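Local atomic coordinates of inactive glucansucrase (Lactobacillus reuteri, PDB entry 5JBD), a protein that belongs to glycosyl hydrolase family 70 as an inactive member of the glucansucrase group, built around a parallel beta/alpha (TIM-type) barrel. Residues 280-285 with 318-323; 339-344 with 386-391; 458-463 with 650-655. All coordinates share one frame; numbering follows the deposited sequence.

Contact 1 (280-285 with 318-323); sequences FRVDAA and SYNEGY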
loop_
_atom_site.group_PDB
_atom_site.type_symbol
_atom_site.label_atom_id
_atom_site.label_comp_id
_atom_site.label_asym_id
_atom_site.label_seq_id
_atom_site.Cartn_x
_atom_site.Cartn_y
_atom_site.Cartn_z
ATOM N N PHE A 280 10.760 -11.780 -1.189
ATOM C CA PHE A 280 9.722 -10.749 -1.236
ATOM C C PHE A 280 8.875 -10.608 0.013
ATOM O O PHE A 280 8.558 -11.592 0.701
ATOM C CB PHE A 280 8.785 -11.018 -2.409
ATOM C CG PHE A 280 9.484 -11.063 -3.728
ATOM C CD1 PHE A 280 10.024 -9.895 -4.275
ATOM C CD2 PHE A 280 9.624 -12.256 -4.428
ATOM C CE1 PHE A 280 10.678 -9.921 -5.495
ATOM C CE2 PHE A 280 10.280 -12.281 -5.655
ATOM C CZ PHE A 280 10.805 -11.119 -6.188
ATOM N N ARG A 281 8.510 -9.360 0.296
ATOM C CA ARG A 281 7.373 -9.041 1.131
ATOM C C ARG A 281 6.237 -8.774 0.155
ATOM O O ARG A 281 6.336 -7.863 -0.664
ATOM C CB ARG A 281 7.689 -7.833 2.024
ATOM C CG ARG A 281 6.591 -7.414 2.980
ATOM C CD ARG A 281 5.567 -6.499 2.326
ATOM N NE ARG A 281 4.667 -5.849 3.282
ATOM C CZ ARG A 281 3.690 -5.003 2.940
ATOM N NH1 ARG A 281 3.474 -4.699 1.667
ATOM N NH2 ARG A 281 2.944 -4.436 3.877
ATOM N N VAL A 282 5.167 -9.565 0.217
ATOM C CA VAL A 282 4.124 -9.514 -0.805
ATOM C C VAL A 282 2.970 -8.603 -0.376
ATOM O O VAL A 282 2.163 -8.957 0.501
ATOM C CB VAL A 282 3.621 -10.920 -1.174
ATOM C CG1 VAL A 282 2.605 -10.837 -2.304
ATOM C CG2 VAL A 282 4.795 -11.813 -1.573
ATOM N N ASP A 283 2.916 -7.415 -0.982
ATOM C CA ASP A 283 1.894 -6.420 -0.654
ATOM C C ASP A 283 0.513 -6.870 -1.100
ATOM O O ASP A 283 0.355 -7.428 -2.200
ATOM C CB ASP A 283 2.218 -5.097 -1.352
ATOM C CG ASP A 283 1.253 -3.979 -0.975
ATOM O OD1 ASP A 283 1.191 -3.608 0.222
ATOM O OD2 ASP A 283 0.571 -3.482 -1.885
ATOM N N ALA A 284 -0.488 -6.654 -0.250
ATOM C CA ALA A 284 -1.903 -6.896 -0.613
ATOM C C ALA A 284 -2.174 -8.330 -1.077
ATOM O O ALA A 284 -2.940 -8.584 -2.022
ATOM C CB ALA A 284 -2.346 -5.879 -1.677
ATOM N N ALA A 285 -1.529 -9.286 -0.415
ATOM C CA ALA A 285 -1.656 -10.704 -0.800
ATOM C C ALA A 285 -3.075 -11.245 -0.664
ATOM O O ALA A 285 -3.379 -12.256 -1.297
ATOM C CB ALA A 285 -0.699 -11.567 -0.008
ATOM N N SER A 318 10.300 -15.324 2.180
ATOM C CA SER A 318 9.238 -14.501 1.629
ATOM C C SER A 318 8.012 -14.546 2.542
ATOM O O SER A 318 7.735 -15.571 3.177
ATOM C CB SER A 318 8.901 -14.945 0.191
ATOM O OG SER A 318 10.036 -14.775 -0.671
ATOM N N TYR A 319 7.277 -13.439 2.597
ATOM C CA TYR A 319 6.213 -13.259 3.586
ATOM C C TYR A 319 5.104 -12.365 3.056
ATOM O O TYR A 319 5.390 -11.307 2.442
ATOM C CB TYR A 319 6.775 -12.729 4.924
ATOM C CG TYR A 319 7.928 -11.726 4.859
ATOM C CD1 TYR A 319 9.253 -12.159 4.725
ATOM C CD2 TYR A 319 7.709 -10.354 5.030
ATOM C CE1 TYR A 319 10.318 -11.258 4.683
ATOM C CE2 TYR A 319 8.769 -9.449 4.995
ATOM C CZ TYR A 319 10.077 -9.908 4.828
ATOM O OH TYR A 319 11.144 -9.018 4.810
ATOM N N ASN A 320 3.857 -12.786 3.282
ATOM C CA ASN A 320 2.677 -12.164 2.672
ATOM C C ASN A 320 1.982 -11.238 3.627
ATOM O O ASN A 320 1.659 -11.643 4.733
ATOM C CB ASN A 320 1.664 -13.231 2.223
ATOM C CG ASN A 320 2.168 -14.082 1.071
ATOM O OD1 ASN A 320 3.206 -13.793 0.485
ATOM N ND2 ASN A 320 1.446 -15.160 0.765
ATOM N N GLU A 321 1.708 -10.006 3.187
ATOM C CA GLU A 321 0.956 -9.059 3.999
ATOM C C GLU A 321 -0.516 -9.370 3.894
ATOM O O GLU A 321 -1.062 -9.403 2.806
ATOM C CB GLU A 321 1.162 -7.623 3.546
ATOM C CG GLU A 321 0.397 -6.594 4.393
ATOM C CD GLU A 321 -0.367 -5.554 3.602
ATOM O OE1 GLU A 321 -0.431 -5.618 2.354
ATOM O OE2 GLU A 321 -0.907 -4.641 4.233
ATOM N N GLY A 322 -1.163 -9.555 5.038
ATOM C CA GLY A 322 -2.615 -9.699 5.061
ATOM C C GLY A 322 -3.208 -9.709 6.454
ATOM O O GLY A 322 -2.531 -10.054 7.410
ATOM N N TYR A 323 -4.479 -9.324 6.538
ATOM C CA TYR A 323 -5.223 -9.176 7.784
ATOM C C TYR A 323 -6.396 -10.190 7.875
ATOM O O TYR A 323 -7.245 -10.084 8.766
ATOM C CB TYR A 323 -5.715 -7.720 7.919
ATOM C CG TYR A 323 -4.574 -6.728 8.132
ATOM C CD1 TYR A 323 -3.909 -6.152 7.052
ATOM C CD2 TYR A 323 -4.146 -6.378 9.416
ATOM C CE1 TYR A 323 -2.859 -5.247 7.245
ATOM C CE2 TYR A 323 -3.097 -5.478 9.616
ATOM C CZ TYR A 323 -2.450 -4.925 8.525
ATOM O OH TYR A 323 -1.399 -4.041 8.717
#

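Contact 2 (339-344 with 386-391); sequences LYMDSG and WSFVTN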
loop_
_atom_site.group_PDB
_atom_site.type_symbol
_atom_site.label_atom_id
_atom_site.label_comp_id
_atom_site.label_asym_id
_atom_site.label_seq_id
_atom_site.Cartn_x
_atom_site.Cartn_y
_atom_site.Cartn_z
ATOM N N LEU A 339 5.382 -16.982 4.243
ATOM C CA LEU A 339 4.886 -16.852 5.614
ATOM C C LEU A 339 3.529 -16.150 5.678
ATOM O O LEU A 339 3.270 -15.199 4.934
ATOM C CB LEU A 339 5.859 -16.073 6.489
ATOM C CG LEU A 339 7.306 -16.557 6.544
ATOM C CD1 LEU A 339 8.074 -15.747 7.581
ATOM C CD2 LEU A 339 7.366 -18.043 6.847
ATOM N N TYR A 340 2.686 -16.639 6.576
ATOM C CA TYR A 340 1.397 -16.029 6.927
ATOM C C TYR A 340 1.618 -14.846 7.893
ATOM O O TYR A 340 2.396 -14.969 8.840
ATOM C CB TYR A 340 0.468 -17.100 7.592
ATOM C CG TYR A 340 -0.684 -16.488 8.338
ATOM C CD1 TYR A 340 -1.743 -15.923 7.650
ATOM C CD2 TYR A 340 -0.712 -16.448 9.739
ATOM C CE1 TYR A 340 -2.787 -15.302 8.320
ATOM C CE2 TYR A 340 -1.766 -15.850 10.420
ATOM C CZ TYR A 340 -2.794 -15.262 9.702
ATOM O OH TYR A 340 -3.838 -14.630 10.351
ATOM N N MET A 341 0.924 -13.719 7.697
ATOM C CA MET A 341 1.035 -12.577 8.643
ATOM C C MET A 341 0.060 -12.733 9.809
ATOM O O MET A 341 -1.159 -12.689 9.624
ATOM C CB MET A 341 0.786 -11.229 7.941
ATOM C CG MET A 341 1.162 -10.023 8.792
ATOM S SD MET A 341 1.257 -8.456 7.895
ATOM C CE MET A 341 -0.324 -7.716 8.294
ATOM N N ASP A 342 0.598 -12.916 11.013
ATOM C CA ASP A 342 -0.223 -13.132 12.217
ATOM C C ASP A 342 -0.752 -11.802 12.773
ATOM O O ASP A 342 -0.306 -11.316 13.821
ATOM C CB ASP A 342 0.583 -13.921 13.272
ATOM C CG ASP A 342 -0.245 -14.335 14.479
ATOM O OD1 ASP A 342 -1.504 -14.334 14.445
ATOM O OD2 ASP A 342 0.375 -14.701 15.482
ATOM N N SER A 343 -1.724 -11.227 12.065
ATOM C CA SER A 343 -2.318 -9.962 12.479
ATOM C C SER A 343 -3.048 -10.079 13.818
ATOM O O SER A 343 -3.132 -9.099 14.566
ATOM C CB SER A 343 -3.250 -9.401 11.388
ATOM O OG SER A 343 -4.406 -10.182 11.195
ATOM N N GLY A 344 -3.590 -11.273 14.107
ATOM C CA GLY A 344 -4.219 -11.558 15.380
ATOM C C GLY A 344 -3.354 -11.192 16.570
ATOM O O GLY A 344 -3.844 -10.605 17.524
ATOM N N TRP A 386 4.867 -14.548 10.310
ATOM C CA TRP A 386 5.571 -13.343 10.750
ATOM C C TRP A 386 4.610 -12.465 11.567
ATOM O O TRP A 386 3.397 -12.489 11.352
ATOM C CB TRP A 386 6.228 -12.559 9.586
ATOM C CG TRP A 386 5.358 -12.017 8.494
ATOM C CD1 TRP A 386 4.503 -12.717 7.675
ATOM C CD2 TRP A 386 5.328 -10.662 8.025
ATOM N NE1 TRP A 386 3.921 -11.871 6.757
ATOM C CE2 TRP A 386 4.422 -10.610 6.938
ATOM C CE3 TRP A 386 5.982 -9.485 8.418
ATOM C CZ2 TRP A 386 4.142 -9.423 6.247
ATOM C CZ3 TRP A 386 5.711 -8.307 7.722
ATOM C CH2 TRP A 386 4.788 -8.288 6.655
ATOM N N SER A 387 5.152 -11.792 12.575
ATOM C CA SER A 387 4.328 -11.044 13.524
ATOM C C SER A 387 4.984 -9.702 13.771
ATOM O O SER A 387 6.177 -9.529 13.510
ATOM C CB SER A 387 4.156 -11.829 14.845
ATOM O OG SER A 387 5.418 -12.189 15.401
ATOM N N PHE A 388 4.222 -8.772 14.322
ATOM C CA PHE A 388 4.717 -7.421 14.533
ATOM C C PHE A 388 3.990 -6.706 15.664
ATOM O O PHE A 388 2.834 -7.017 15.974
ATOM C CB PHE A 388 4.553 -6.616 13.222
ATOM C CG PHE A 388 3.128 -6.521 12.768
ATOM C CD1 PHE A 388 2.533 -7.587 12.096
ATOM C CD2 PHE A 388 2.357 -5.420 13.090
ATOM C CE1 PHE A 388 1.206 -7.532 11.706
ATOM C CE2 PHE A 388 1.021 -5.358 12.714
ATOM C CZ PHE A 388 0.454 -6.405 12.012
ATOM N N VAL A 389 4.684 -5.713 16.236
ATOM C CA VAL A 389 4.124 -4.712 17.159
ATOM C C VAL A 389 3.610 -3.491 16.381
ATOM O O VAL A 389 2.571 -2.912 16.731
ATOM C CB VAL A 389 5.190 -4.268 18.193
ATOM C CG1 VAL A 389 4.733 -3.059 19.015
ATOM C CG2 VAL A 389 5.541 -5.435 19.129
ATOM N N THR A 390 4.359 -3.078 15.352
ATOM C CA THR A 390 3.950 -1.951 14.505
ATOM C C THR A 390 4.342 -2.210 13.053
ATOM O O THR A 390 5.323 -2.897 12.791
ATOM C CB THR A 390 4.617 -0.622 14.962
ATOM O OG1 THR A 390 4.719 -0.564 16.395
ATOM C CG2 THR A 390 3.819 0.590 14.460
ATOM N N ASN A 391 3.572 -1.666 12.120
ATOM C CA ASN A 391 4.036 -1.493 10.748
ATOM C C ASN A 391 3.627 -0.108 10.226
ATOM O O ASN A 391 2.951 0.669 10.924
ATOM C CB ASN A 391 3.565 -2.643 9.840
ATOM C CG ASN A 391 2.057 -2.708 9.689
ATOM O OD1 ASN A 391 1.381 -1.685 9.552
ATOM N ND2 ASN A 391 1.519 -3.932 9.703
HETATM O O HOH W 1 1.605 -9.615 14.882
#

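Contact 3 (458-463 with 650-655); sequences DTVPQV and HMIYED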
loop_
_atom_site.group_PDB
_atom_site.type_symbol
_atom_site.label_atom_id
_atom_site.label_comp_id
_atom_site.label_asym_id
_atom_site.label_seq_id
_atom_site.Cartn_x
_atom_site.Cartn_y
_atom_site.Cartn_z
ATOM N N ASP A 458 7.800 -19.994 17.418
ATOM C CA ASP A 458 6.976 -20.221 16.244
ATOM C C ASP A 458 6.501 -18.909 15.606
ATOM O O ASP A 458 5.299 -18.686 15.400
ATOM C CB ASP A 458 5.821 -21.189 16.551
ATOM C CG ASP A 458 6.302 -22.634 16.686
ATOM O OD1 ASP A 458 6.956 -23.138 15.754
ATOM O OD2 ASP A 458 6.030 -23.249 17.732
ATOM N N THR A 459 7.471 -18.044 15.338
ATOM C CA THR A 459 7.256 -16.849 14.544
ATOM C C THR A 459 8.563 -16.238 14.053
ATOM O O THR A 459 9.612 -16.437 14.655
ATOM C CB THR A 459 6.446 -15.756 15.335
ATOM O OG1 THR A 459 5.996 -14.739 14.431
ATOM C CG2 THR A 459 7.277 -15.131 16.428
ATOM N N VAL A 460 8.488 -15.485 12.952
ATOM C CA VAL A 460 9.548 -14.561 12.576
ATOM C C VAL A 460 9.063 -13.156 12.957
ATOM O O VAL A 460 8.198 -12.600 12.288
ATOM C CB VAL A 460 9.896 -14.636 11.069
ATOM C CG1 VAL A 460 11.023 -13.658 10.735
ATOM C CG2 VAL A 460 10.271 -16.063 10.682
ATOM N N PRO A 461 9.595 -12.589 14.055
ATOM C CA PRO A 461 9.166 -11.248 14.442
ATOM C C PRO A 461 9.708 -10.182 13.501
ATOM O O PRO A 461 10.825 -10.340 12.971
ATOM C CB PRO A 461 9.772 -11.081 15.819
ATOM C CG PRO A 461 11.037 -11.863 15.757
ATOM C CD PRO A 461 10.686 -13.072 14.925
ATOM N N GLN A 462 8.913 -9.121 13.315
ATOM C CA GLN A 462 9.268 -7.986 12.485
ATOM C C GLN A 462 9.283 -6.711 13.335
ATOM O O GLN A 462 8.258 -6.346 13.898
ATOM C CB GLN A 462 8.286 -7.873 11.316
ATOM C CG GLN A 462 8.351 -6.603 10.459
ATOM C CD GLN A 462 7.145 -5.682 10.680
ATOM O OE1 GLN A 462 6.025 -6.038 10.327
ATOM N NE2 GLN A 462 7.375 -4.507 11.261
ATOM N N VAL A 463 10.449 -6.060 13.400
ATOM C CA VAL A 463 10.644 -4.787 14.106
ATOM C C VAL A 463 10.362 -3.620 13.133
ATOM O O VAL A 463 10.613 -3.747 11.920
ATOM C CB VAL A 463 12.079 -4.701 14.670
ATOM C CG1 VAL A 463 12.323 -3.353 15.344
ATOM C CG2 VAL A 463 12.354 -5.847 15.635
ATOM N N HIS A 650 15.284 -16.318 12.577
ATOM C CA HIS A 650 15.180 -15.109 11.752
ATOM C C HIS A 650 14.430 -13.983 12.459
ATOM O O HIS A 650 13.603 -14.221 13.369
ATOM C CB HIS A 650 14.503 -15.432 10.419
ATOM C CG HIS A 650 15.296 -16.378 9.575
ATOM N ND1 HIS A 650 15.849 -16.018 8.365
ATOM C CD2 HIS A 650 15.682 -17.658 9.797
ATOM C CE1 HIS A 650 16.537 -17.038 7.881
ATOM N NE2 HIS A 650 16.456 -18.041 8.730
ATOM N N MET A 651 14.760 -12.765 12.046
ATOM C CA MET A 651 14.087 -11.546 12.464
ATOM C C MET A 651 14.089 -10.539 11.311
ATOM O O MET A 651 15.140 -10.245 10.729
ATOM C CB MET A 651 14.770 -10.933 13.694
ATOM C CG MET A 651 14.192 -9.589 14.102
ATOM S SD MET A 651 14.688 -9.084 15.757
ATOM C CE MET A 651 16.396 -8.732 15.465
ATOM N N ILE A 652 12.894 -10.034 11.008
ATOM C CA ILE A 652 12.652 -9.083 9.944
ATOM C C ILE A 652 12.745 -7.646 10.501
ATOM O O ILE A 652 12.403 -7.406 11.656
ATOM C CB ILE A 652 11.266 -9.318 9.294
ATOM C CG1 ILE A 652 11.251 -10.688 8.597
ATOM C CG2 ILE A 652 10.929 -8.216 8.284
ATOM C CD1 ILE A 652 9.863 -11.233 8.342
ATOM N N TYR A 653 13.227 -6.714 9.667
ATOM C CA TYR A 653 13.226 -5.274 9.984
ATOM C C TYR A 653 12.552 -4.490 8.860
ATOM O O TYR A 653 12.991 -4.571 7.709
ATOM C CB TYR A 653 14.658 -4.797 10.174
ATOM C CG TYR A 653 14.807 -3.337 10.541
ATOM C CD1 TYR A 653 14.310 -2.847 11.746
ATOM C CD2 TYR A 653 15.478 -2.447 9.701
ATOM C CE1 TYR A 653 14.470 -1.510 12.107
ATOM C CE2 TYR A 653 15.628 -1.099 10.040
ATOM C CZ TYR A 653 15.138 -0.635 11.248
ATOM O OH TYR A 653 15.297 0.689 11.590
ATOM N N GLU A 654 11.460 -3.789 9.183
ATOM C CA GLU A 654 10.779 -2.914 8.231
ATOM C C GLU A 654 11.578 -1.613 8.187
ATOM O O GLU A 654 11.673 -0.924 9.198
ATOM C CB GLU A 654 9.311 -2.615 8.626
ATOM C CG GLU A 654 8.637 -1.688 7.614
ATOM C CD GLU A 654 7.138 -1.496 7.788
ATOM O OE1 GLU A 654 6.570 -1.831 8.831
ATOM O OE2 GLU A 654 6.521 -0.981 6.838
ATOM N N ASP A 655 12.129 -1.281 7.026
ATOM C CA ASP A 655 13.130 -0.195 6.937
ATOM C C ASP A 655 12.588 1.216 6.695
ATOM O O ASP A 655 13.375 2.150 6.546
ATOM C CB ASP A 655 14.199 -0.544 5.887
ATOM C CG ASP A 655 13.864 -0.070 4.484
ATOM O OD1 ASP A 655 12.677 0.148 4.142
ATOM O OD2 ASP A 655 14.839 0.079 3.704
#

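Contact 1 (280-285 with 318-323)
Glu-321 lays the aliphatic part of its side chain over the flat guanidinium of Arg-281, with CB 3.6 Å above the middle of that plane. Glu-321 CG rests 3.4 Å from Arg-281 NH2, and the carboxylate is turned only 18° from the guanidinium. Opposite charges attract here, but the salt bridge from Arg-281 NH2 to Glu-321 OE2 is long, 3.9 Å, and no N-H points at that oxygen. A firmer grip comes from the backbone: the N-H of Ala-284 meets Glu-321 OE1 at 2.8 Å, nearly along the C-O bond. A bend at chi2 of the glutamate brings OE1 back to the type II turn formed by Val-282 to Ala-285.

Arginine suits this place because its in-plane N-H groups can bond to acids while its flat face packs on the methylenes of Glu-321. Arg-281 NH1 reaches Asp-283 OD1 at 2.9 Å, close to the guanidinium plane and on the anti lone pair, and also pairs with Asp-747. Asp-283 OD1 and Glu-321 OE1, two acceptors, stand 3.3 Å apart, a closeness that the arginine probably eases. Asp-283 OD2 binds a glycerol.

Further along the same face of the sheet, Tyr-319 brings CE2 to 3.6 Å from Arg-281 CB, its ring almost perpendicular to the guanidinium (87°); its hydroxyl bonds to Gln-745. On the other face Val-282 and Asn-320 run side by side. Buried Asn-320 OD1 lies 3.3 Å from Val-282 CG2 and has no polar partner, whereas ND2 is taken by Gln-338.

Backbone bonds join the two strands in parallel register. Phe-280 sends its ring away from this pairing, between helices 249-263 and 291-304, while strand 743-748 flanks strand 279-282 and strand 340-341 lies beside 319-320.

Contact 2 (339-344 with 386-391)
Met-341 sets CG anti to its backbone N (chi1 -168°) and runs on extended until it bends at chi3, whereas Trp-386 holds its indole between its own N and carbonyl carbon (chi1 61°); together these torsions bring the methionine chain against the indole. Met-341 CG sits above one face of the five-membered ring, 4.1 Å from its centroid. The sulfur follows, approaching the six-membered ring obliquely, with Met-341 SD 3.5 Å from Trp-386 CZ2. Past the bend, Met-341 CE reaches Phe-388 CE1 at 3.7 Å. Met-341 SD also stands obliquely to the Phe-388 ring, 5.0 Å from its centroid, giving one flexible, polarisable chain Met-aromatic contacts with two rings, a task for which methionine is well suited.

The indole is also fixed from other directions. Leu-339 CB presses on Trp-386 CD1 at 3.8 Å, and Trp-386 NE1 donates a hydrogen bond to Asn-320 O, which satisfies its buried N-H. Phe-388 has Asn-391 ND2 above one face, 3.3 Å from the plane and displaced toward the rim; that amide also bonds to Tyr-323 OH, while OD1 caps the following helix through Gln-394 N.

Between the backbones, Trp-386 N bonds to Tyr-340 O at 2.9 Å and Asp-342 N returns the bond to Trp-386 O. There segment 339-344 leaves the sheet in an inverse gamma turn centred on Asp-342, whose carboxylate turns to Ser-369 and Ile-370. A water continues the link where direct pairing stops, donating to Asp-342 O at 2.8 Å and accepting from Phe-388 N.

Two parallel strands, each leading from its C-terminal end into a helix, 343-354 and 392-406, are the repeating beta/alpha pattern of the TIM barrel.

Contact 3 (458-463 with 650-655)
The Tyr-653 ring takes an oblique approach from its neighbouring strand: Val-463 O lies 3.8 Å from CD1, and Val-463 CB packs on the same ring atom. The other flat pair, the Gln-462 amide and the Glu-654 carboxylate, stand almost perpendicular (87°), with NE2 and OE1 3.7 Å apart. Each group has its stronger partner outside, Thr-390 O for the amide and His-392 for the carboxylate, which lets two buried polar chains share one side of the sheet.

On that side Ile-652 lies between Val-460 and Gln-462. Its CG1 is anti to the carbonyl carbon (chi1 -65°), and this points Ile-652 CD1 at Val-460 CG1, 3.6 Å away, while CG2 lies 3.7 Å from Gln-462 CG. The reverse side is apolar: Val-463 CG2 touches Met-651 SD at 4.0 Å, and both side chains meet Met-490 of helix 483-496.

Pro-461 has no N-H to offer, so its CD merely rests 3.5 Å from His-650 O; its carbonyl accepts from Ile-652 N. The pairing then alternates, Val-463 N to Ile-652 O and Glu-654 N to Val-463 O at 2.9 Å. A crossing of -25° between these adjacent parallel strands, polar chains mixed into the inner face and apolar ones set against outer helices, fits a TIM-barrel wall.

Overall arrangement
All three contacts are buried and belong to one parallel barrel, whose eight strands close where Leu-339 of contact 2 bonds to Ser-318 and Asn-320 of contact 1. Contacts 2 and 3 are likewise joined by hydrogen bonds, since strands 385-388 and 460-464 are neighbours and Ser-387 bonds to Thr-459 and Gln-462. Chemistry changes round the wall: contact 1 adds a charged network to its backbone pairing, with acids gathered about an arginine near a glycerol; contact 2 relies on sulfur and aromatic rings; contact 3 is mostly aliphatic with two polar chains. Contact 3 spans the greatest sequence separation, 187 residues, yet pairs adjacent strands. Tyr-319 reaches Ile-652 across the interior, linking contact 1 to contact 3.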